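Local structure of Lmo0135 protein (Listeria monocytogenes EGD-e, 5ISU) at residues Leu193-Phe196 and Gly202-Lys205; Glu228-Ser233 and Ser476-Gln481; Ala483-Pro486 and Phe492-Leu495. The protein probably binds peptides or related solutes outside the cell and hands them to the membrane components of an ABC transporter for import. All coordinates share one frame; numbering follows the deposited sequence.

All three contacts lie on the same side of the chain's centre and follow one another along the chain. Contact 1 belongs to the four-stranded sheet, between strands 190-195 and 208-213, its centre about 17 Å from that of contact 2 and about 14 Å from that of contact 3. Contact 2 lies between that sheet and the seven-stranded one, and contact 3 beside strand 248-263 of the latter. Contacts 2 and 3 have centres about 12 Å apart and touch: Leu231 and Gln481 pack against Phe492, and strand 478-479 leads into helix 481-484. Contact 2 joins residues more than 240 apart, so the C-terminal part of the chain returns to the region built around the N-terminal strand.

Contact 1: Leu193-Phe196 and Gly202-Lys205; sequences LERF and GKPK
Arg195 reaches from the end of strand 190-195 onto Pro204 and Lys203 in the connection that leads to strand 208-213, a mixed polar and apolar contact where the first strand runs out into that connection. The one hydrogen bond between the two segments runs from Arg195 NH1 to Pro204 O, 2.9 Å long with an angle of 149° at the hydrogen. The donor stands somewhat off the carbonyl plane, and the acceptor likewise lies a little out of the guanidinium plane. Nearer the backbone, the aliphatic root of the arginine rests on the proline ring, with Arg195 CB 3.8 Å from Pro204 CB. Arg195 puts CG between its backbone N and carbonyl carbon (chi1 71°), and from there the chain runs extended to NE, carrying the guanidinium past the ring to the proline carbonyl.

Strands 190-195 and 208-213 are antiparallel neighbours, so the contact joins the end of the first arm of a long-looped beta-hairpin to its connection; backbone bonds of Leu193 with Val209 and of Arg195 with Asp207 hold the two arms together.

Lys203 comes over one face of the guanidinium. Its chain is fully extended, with CG anti to the backbone N, and lays CE above the middle of the group, 3.9 Å from Arg195 CZ. This packing of CE on the guanidinium also brings two like charges close, Arg195 NH2 being 4.3 Å from Lys203 NZ. A salt bridge from Arg195 NH1 to Asp16 probably offsets part of that cost. At the strand's end, Phe196 O lies 3.1 Å from Pro204 CD, while the phenyl ring turns away to pack edge-to-face with His86. Pro204 also touches Tyr180 of strand 180-186, the next strand of the sheet.

Contact 2: Glu228-Ser233 and Ser476-Gln481; sequences EINLKS and SRYGGQ
Asn230 and Tyr478 meet by side-chain packing, the amide set against the hydroxyl end of the ring. Tyr478 OH lies 3.4 Å from Asn230 CG, and along the ring Tyr478 CE1 comes within 3.7 Å of Asn230 ND2 and 3.9 Å of Asn230 CB. Amide and ring planes are turned 50° apart, so the approach is neither a flat stack nor a T. Both residues hold CG beside the backbone N and anti to the carbonyl carbon (chi1 -59° for Asn230, -67° for Tyr478), which aims the two groups at each other. Arg477 adds a lighter touch: its chain bends at chi3 and brings NH2 to 3.8 Å from Asn230 ND2, the amide nitrogen lying at the edge of the guanidinium.

The polar ends of Asn230 and Tyr478 find their partners outside the two segments. Tyr478 OH hydrogen-bonds Ser19 O, and Asn230 OD1 accepts from Ile21 N. Asn230 ND2 goes to Asp475 OD2, whose other oxygen, OD1, takes the backbone N of Arg477. The carboxylate of Asp475 thus ties both sides of the contact together and, with Ile21, fixes the rotation of the buried amide.

In this family 5 solute-binding fold the contact ties the last part of the chain to strand 19-24, the common neighbour: Leu20 packs on both Asn230 and Tyr478, and Leu231 bonds through its backbone to Gly23. From here strand 231-233 runs antiparallel to strand 462-475, strand 478-479 pairs with strand 499-500, and helix 217-225 packs against Ile229 and Lys232.

Contact 3: Ala483-Pro486 and Phe492-Leu495; sequences AATP and FRDL
Ala484 O, at the end of the short helix 481-484, is gripped by two successive backbone amides. Asp494 N approaches in the carbonyl plane, on a lone pair, at 3.1 Å with an angle of 159° at the hydrogen, and Arg493 N comes to the same oxygen at 3.0 Å. Arg493 N is itself shared, also bonding Thr485 O at 2.9 Å. Thr485 breaks the helix with positive phi, and the Arg493 side chain secures the turn. Its CG is anti to the backbone N and the chain bends at chi3 (54°), which brings NE to Thr485 OG1, 2.9 Å away, in a nearly straight bond lying in the guanidinium plane. Arg493 NH2 adds a weak bond to Ala483 O.

Apolar packing lies alongside: Ala484 CB touches Phe492 CD1 at 3.6 Å, and Pro486 CG meets Phe492 CE1 at 3.8 Å. Pro486 and Phe492 form an antiparallel, non-hydrogen-bonded pair in the small hairpin of strands 486-487 and 491-492.

Around this hairpin, Ile251 of strand 248-263 packs on Pro486 and Phe492, and Arg493 makes a cation-pi contact with Trp54, in the loop after helix 39-48.

Contact 1: Leu193-Phe196 and Gly202-Lys205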
loop_
_atom_site.group_PDB
_atom_site.type_symbol
_atom_site.label_atom_id
_atom_site.label_comp_id
_atom_site.label_asym_id
_atom_site.label_seq_id
_atom_site.Cartn_x
_atom_site.Cartn_y
_atom_site.Cartn_z
ATOM N N LEU A 193 -7.472 21.469 9.793
ATOM C CA LEU A 193 -7.445 21.988 8.444
ATOM C C LEU A 193 -8.744 22.724 8.150
ATOM O O LEU A 193 -9.746 22.521 8.845
ATOM C CB LEU A 193 -7.347 20.813 7.468
ATOM C CG LEU A 193 -6.298 19.703 7.633
ATOM C CD1 LEU A 193 -6.612 18.586 6.641
ATOM C CD2 LEU A 193 -4.881 20.190 7.420
ATOM N N GLU A 194 -8.739 23.547 7.105
ATOM C CA GLU A 194 -9.942 24.269 6.675
ATOM C C GLU A 194 -10.062 24.197 5.166
ATOM O O GLU A 194 -9.048 24.145 4.464
ATOM C CB GLU A 194 -9.945 25.720 7.172
ATOM C CG GLU A 194 -8.900 26.635 6.556
ATOM C CD GLU A 194 -8.937 28.048 7.128
ATOM O OE1 GLU A 194 -9.796 28.361 7.999
ATOM O OE2 GLU A 194 -8.088 28.852 6.705
ATOM N N ARG A 195 -11.293 24.243 4.658
ATOM C CA ARG A 195 -11.513 24.083 3.224
ATOM C C ARG A 195 -10.819 25.096 2.309
ATOM O O ARG A 195 -10.676 26.279 2.634
ATOM C CB ARG A 195 -12.994 23.989 2.881
ATOM C CG ARG A 195 -13.796 25.274 3.034
ATOM C CD ARG A 195 -15.255 25.029 2.643
ATOM N NE ARG A 195 -16.146 26.030 3.211
ATOM C CZ ARG A 195 -17.471 25.956 3.185
ATOM N NH1 ARG A 195 -18.068 24.906 2.633
ATOM N NH2 ARG A 195 -18.212 26.929 3.739
ATOM N N PHE A 196 -10.370 24.593 1.162
ATOM C CA PHE A 196 -9.736 25.410 0.143
ATOM C C PHE A 196 -10.819 25.721 -0.858
ATOM O O PHE A 196 -11.266 24.836 -1.567
ATOM C CB PHE A 196 -8.573 24.632 -0.465
ATOM C CG PHE A 196 -7.914 25.316 -1.613
ATOM C CD1 PHE A 196 -7.605 26.670 -1.557
ATOM C CD2 PHE A 196 -7.504 24.590 -2.713
ATOM C CE1 PHE A 196 -6.955 27.288 -2.611
ATOM C CE2 PHE A 196 -6.868 25.202 -3.766
ATOM C CZ PHE A 196 -6.590 26.550 -3.719
ATOM N N GLY A 202 -14.013 21.467 -7.189
ATOM C CA GLY A 202 -15.207 22.089 -6.647
ATOM C C GLY A 202 -15.018 22.418 -5.189
ATOM O O GLY A 202 -14.340 21.703 -4.451
ATOM N N LYS A 203 -15.659 23.493 -4.769
ATOM C CA LYS A 203 -15.579 23.979 -3.395
ATOM C C LYS A 203 -16.018 22.889 -2.391
ATOM O O LYS A 203 -17.121 22.381 -2.489
ATOM C CB LYS A 203 -16.478 25.236 -3.255
ATOM C CG LYS A 203 -16.472 25.885 -1.871
ATOM C CD LYS A 203 -17.543 26.957 -1.782
ATOM C CE LYS A 203 -17.696 27.471 -0.359
ATOM N NZ LYS A 203 -18.858 28.396 -0.236
ATOM N N PRO A 204 -15.158 22.533 -1.419
ATOM C CA PRO A 204 -15.564 21.504 -0.442
ATOM C C PRO A 204 -16.824 21.865 0.367
ATOM O O PRO A 204 -17.048 23.043 0.667
ATOM C CB PRO A 204 -14.361 21.407 0.481
ATOM C CG PRO A 204 -13.217 21.878 -0.348
ATOM C CD PRO A 204 -13.774 22.975 -1.195
ATOM N N LYS A 205 -17.615 20.850 0.705
ATOM C CA LYS A 205 -18.872 21.046 1.438
ATOM C C LYS A 205 -18.659 21.229 2.939
ATOM O O LYS A 205 -19.290 22.086 3.545
ATOM C CB LYS A 205 -19.821 19.894 1.137
ATOM C CG LYS A 205 -20.188 19.839 -0.342
ATOM C CD LYS A 205 -20.866 18.540 -0.719
ATOM C CE LYS A 205 -21.256 18.516 -2.189
ATOM N NZ LYS A 205 -22.306 19.529 -2.504
#

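Contact 2: Glu228-Ser233 and Ser476-Gln481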
loop_
_atom_site.group_PDB
_atom_site.type_symbol
_atom_site.label_atom_id
_atom_site.label_comp_id
_atom_site.label_asym_id
_atom_site.label_seq_id
_atom_site.Cartn_x
_atom_site.Cartn_y
_atom_site.Cartn_z
ATOM N N GLU A 228 -17.520 12.469 19.452
ATOM C CA GLU A 228 -16.253 13.219 19.595
ATOM C C GLU A 228 -15.308 12.917 18.413
ATOM O O GLU A 228 -14.336 13.638 18.191
ATOM C CB GLU A 228 -15.611 12.900 20.940
ATOM C CG GLU A 228 -16.493 13.369 22.108
ATOM C CD GLU A 228 -16.140 12.765 23.457
ATOM O OE1 GLU A 228 -15.239 11.910 23.511
ATOM O OE2 GLU A 228 -16.795 13.134 24.467
ATOM N N ILE A 229 -15.588 11.812 17.715
ATOM C CA ILE A 229 -14.922 11.419 16.481
ATOM C C ILE A 229 -16.077 11.062 15.549
ATOM O O ILE A 229 -17.072 10.465 15.986
ATOM C CB ILE A 229 -13.976 10.214 16.650
ATOM C CG1 ILE A 229 -12.783 10.610 17.525
ATOM C CG2 ILE A 229 -13.448 9.742 15.300
ATOM C CD1 ILE A 229 -11.806 9.485 17.774
ATOM N N ASN A 230 -15.945 11.437 14.278
ATOM C CA ASN A 230 -16.983 11.193 13.268
ATOM C C ASN A 230 -16.642 10.098 12.253
ATOM O O ASN A 230 -17.544 9.558 11.617
ATOM C CB ASN A 230 -17.205 12.472 12.471
ATOM C CG ASN A 230 -17.640 13.636 13.331
ATOM O OD1 ASN A 230 -16.944 14.650 13.402
ATOM N ND2 ASN A 230 -18.768 13.485 14.016
ATOM N N LEU A 231 -15.351 9.793 12.104
ATOM C CA LEU A 231 -14.869 8.853 11.098
ATOM C C LEU A 231 -13.546 8.225 11.508
ATOM O O LEU A 231 -12.668 8.902 12.008
ATOM C CB LEU A 231 -14.649 9.597 9.748
ATOM C CG LEU A 231 -13.832 8.857 8.652
ATOM C CD1 LEU A 231 -14.501 7.557 8.235
ATOM C CD2 LEU A 231 -13.591 9.744 7.432
ATOM N N LYS A 232 -13.427 6.923 11.314
ATOM C CA LYS A 232 -12.190 6.216 11.630
ATOM C C LYS A 232 -12.223 4.807 11.076
ATOM O O LYS A 232 -13.281 4.278 10.719
ATOM C CB LYS A 232 -11.997 6.097 13.155
ATOM C CG LYS A 232 -13.061 5.223 13.825
ATOM C CD LYS A 232 -13.063 5.306 15.341
ATOM C CE LYS A 232 -11.792 4.769 15.960
ATOM N NZ LYS A 232 -11.572 3.320 15.699
ATOM N N SER A 233 -11.050 4.200 11.069
ATOM C CA SER A 233 -10.871 2.808 10.715
ATOM C C SER A 233 -11.230 1.941 11.930
ATOM O O SER A 233 -10.967 2.317 13.071
ATOM C CB SER A 233 -9.424 2.562 10.333
ATOM O OG SER A 233 -9.086 3.378 9.218
ATOM N N SER A 476 -23.459 8.490 10.826
ATOM C CA SER A 476 -24.624 8.447 9.926
ATOM C C SER A 476 -25.169 9.783 9.480
ATOM O O SER A 476 -25.875 9.833 8.493
ATOM C CB SER A 476 -25.757 7.577 10.497
ATOM O OG SER A 476 -25.413 6.209 10.369
ATOM N N ARG A 477 -24.833 10.857 10.179
ATOM C CA ARG A 477 -25.254 12.192 9.767
ATOM C C ARG A 477 -24.481 12.694 8.516
ATOM O O ARG A 477 -24.852 13.720 7.937
ATOM C CB ARG A 477 -25.034 13.194 10.902
ATOM C CG ARG A 477 -25.716 12.855 12.229
ATOM C CD ARG A 477 -25.414 13.910 13.282
ATOM N NE ARG A 477 -23.979 14.163 13.393
ATOM C CZ ARG A 477 -23.421 15.136 14.111
ATOM N NH1 ARG A 477 -24.169 15.971 14.833
ATOM N NH2 ARG A 477 -22.094 15.275 14.107
ATOM N N TYR A 478 -23.426 11.982 8.099
ATOM C CA TYR A 478 -22.614 12.406 6.952
ATOM C C TYR A 478 -22.926 11.620 5.678
ATOM O O TYR A 478 -22.968 10.395 5.689
ATOM C CB TYR A 478 -21.107 12.280 7.268
ATOM C CG TYR A 478 -20.620 13.231 8.338
ATOM C CD1 TYR A 478 -20.782 12.931 9.678
ATOM C CD2 TYR A 478 -19.987 14.433 8.005
ATOM C CE1 TYR A 478 -20.346 13.798 10.667
ATOM C CE2 TYR A 478 -19.531 15.304 8.984
ATOM C CZ TYR A 478 -19.716 14.980 10.324
ATOM O OH TYR A 478 -19.301 15.834 11.323
ATOM N N GLY A 479 -23.147 12.331 4.580
ATOM C CA GLY A 479 -23.405 11.690 3.303
ATOM C C GLY A 479 -22.221 11.876 2.370
ATOM O O GLY A 479 -21.208 12.500 2.736
ATOM N N GLY A 480 -22.353 11.304 1.174
ATOM C CA GLY A 480 -21.358 11.423 0.107
ATOM C C GLY A 480 -20.192 10.463 0.109
ATOM O O GLY A 480 -19.204 10.703 -0.578
ATOM N N GLN A 481 -20.299 9.366 0.854
ATOM C CA GLN A 481 -19.211 8.387 0.929
ATOM C C GLN A 481 -18.891 7.744 -0.433
ATOM O O GLN A 481 -17.730 7.436 -0.719
ATOM C CB GLN A 481 -19.516 7.310 1.978
ATOM C CG GLN A 481 -20.686 6.384 1.642
ATOM C CD GLN A 481 -21.150 5.538 2.831
ATOM O OE1 GLN A 481 -21.424 6.059 3.923
ATOM N NE2 GLN A 481 -21.300 4.233 2.607
#

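Contact 3: Ala483-Pro486 and Phe492-Leu495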
loop_
_atom_site.group_PDB
_atom_site.type_symbol
_atom_site.label_atom_id
_atom_site.label_comp_id
_atom_site.label_asym_id
_atom_site.label_seq_id
_atom_site.Cartn_x
_atom_site.Cartn_y
_atom_site.Cartn_z
ATOM N N ALA A 483 -19.145 9.118 -3.481
ATOM C CA ALA A 483 -18.418 10.118 -4.224
ATOM C C ALA A 483 -17.026 10.382 -3.647
ATOM O O ALA A 483 -16.094 10.653 -4.400
ATOM C CB ALA A 483 -19.227 11.414 -4.286
ATOM N N ALA A 484 -16.872 10.290 -2.328
ATOM C CA ALA A 484 -15.559 10.519 -1.718
ATOM C C ALA A 484 -14.582 9.362 -2.000
ATOM O O ALA A 484 -13.365 9.529 -1.885
ATOM C CB ALA A 484 -15.700 10.769 -0.235
ATOM N N THR A 485 -15.152 8.203 -2.363
ATOM C CA THR A 485 -14.434 6.981 -2.734
ATOM C C THR A 485 -13.560 6.378 -1.640
ATOM O O THR A 485 -12.428 6.827 -1.427
ATOM C CB THR A 485 -13.508 7.152 -3.986
ATOM O OG1 THR A 485 -14.108 8.016 -4.954
ATOM C CG2 THR A 485 -13.194 5.782 -4.621
ATOM N N PRO A 486 -14.063 5.340 -0.956
ATOM C CA PRO A 486 -13.181 4.678 -0.005
ATOM C C PRO A 486 -11.997 4.083 -0.759
ATOM O O PRO A 486 -12.161 3.608 -1.889
ATOM C CB PRO A 486 -14.056 3.581 0.580
ATOM C CG PRO A 486 -15.460 4.099 0.430
ATOM C CD PRO A 486 -15.446 4.840 -0.875
ATOM N N PHE A 492 -10.338 7.791 2.433
ATOM C CA PHE A 492 -11.046 8.302 1.272
ATOM C C PHE A 492 -10.093 8.966 0.299
ATOM O O PHE A 492 -8.990 9.407 0.678
ATOM C CB PHE A 492 -12.118 9.306 1.664
ATOM C CG PHE A 492 -13.321 8.700 2.329
ATOM C CD1 PHE A 492 -14.276 8.039 1.576
ATOM C CD2 PHE A 492 -13.538 8.858 3.679
ATOM C CE1 PHE A 492 -15.407 7.502 2.162
ATOM C CE2 PHE A 492 -14.671 8.335 4.274
ATOM C CZ PHE A 492 -15.602 7.644 3.514
ATOM N N ARG A 493 -10.557 9.052 -0.946
ATOM C CA ARG A 493 -9.811 9.644 -2.040
ATOM C C ARG A 493 -9.917 11.136 -1.947
ATOM O O ARG A 493 -8.901 11.848 -2.073
ATOM C CB ARG A 493 -10.399 9.177 -3.375
ATOM C CG ARG A 493 -9.689 9.653 -4.650
ATOM C CD ARG A 493 -10.469 9.235 -5.904
ATOM N NE ARG A 493 -11.855 9.703 -5.816
ATOM C CZ ARG A 493 -12.279 10.931 -6.099
ATOM N NH1 ARG A 493 -11.454 11.850 -6.550
ATOM N NH2 ARG A 493 -13.549 11.242 -5.917
ATOM N N ASP A 494 -11.139 11.611 -1.686
ATOM C CA ASP A 494 -11.405 13.026 -1.656
ATOM C C ASP A 494 -12.514 13.377 -0.647
ATOM O O ASP A 494 -13.705 13.177 -0.896
ATOM C CB ASP A 494 -11.794 13.480 -3.070
ATOM C CG ASP A 494 -11.857 15.004 -3.219
ATOM O OD1 ASP A 494 -11.814 15.735 -2.205
ATOM O OD2 ASP A 494 -11.947 15.480 -4.373
ATOM N N LEU A 495 -12.086 13.951 0.470
ATOM C CA LEU A 495 -12.967 14.345 1.556
ATOM C C LEU A 495 -13.882 15.535 1.243
ATOM O O LEU A 495 -14.810 15.790 2.004
ATOM C CB LEU A 495 -12.122 14.677 2.797
ATOM C CG LEU A 495 -11.348 13.537 3.471
ATOM C CD1 LEU A 495 -10.338 14.062 4.475
ATOM C CD2 LEU A 495 -12.318 12.600 4.157
#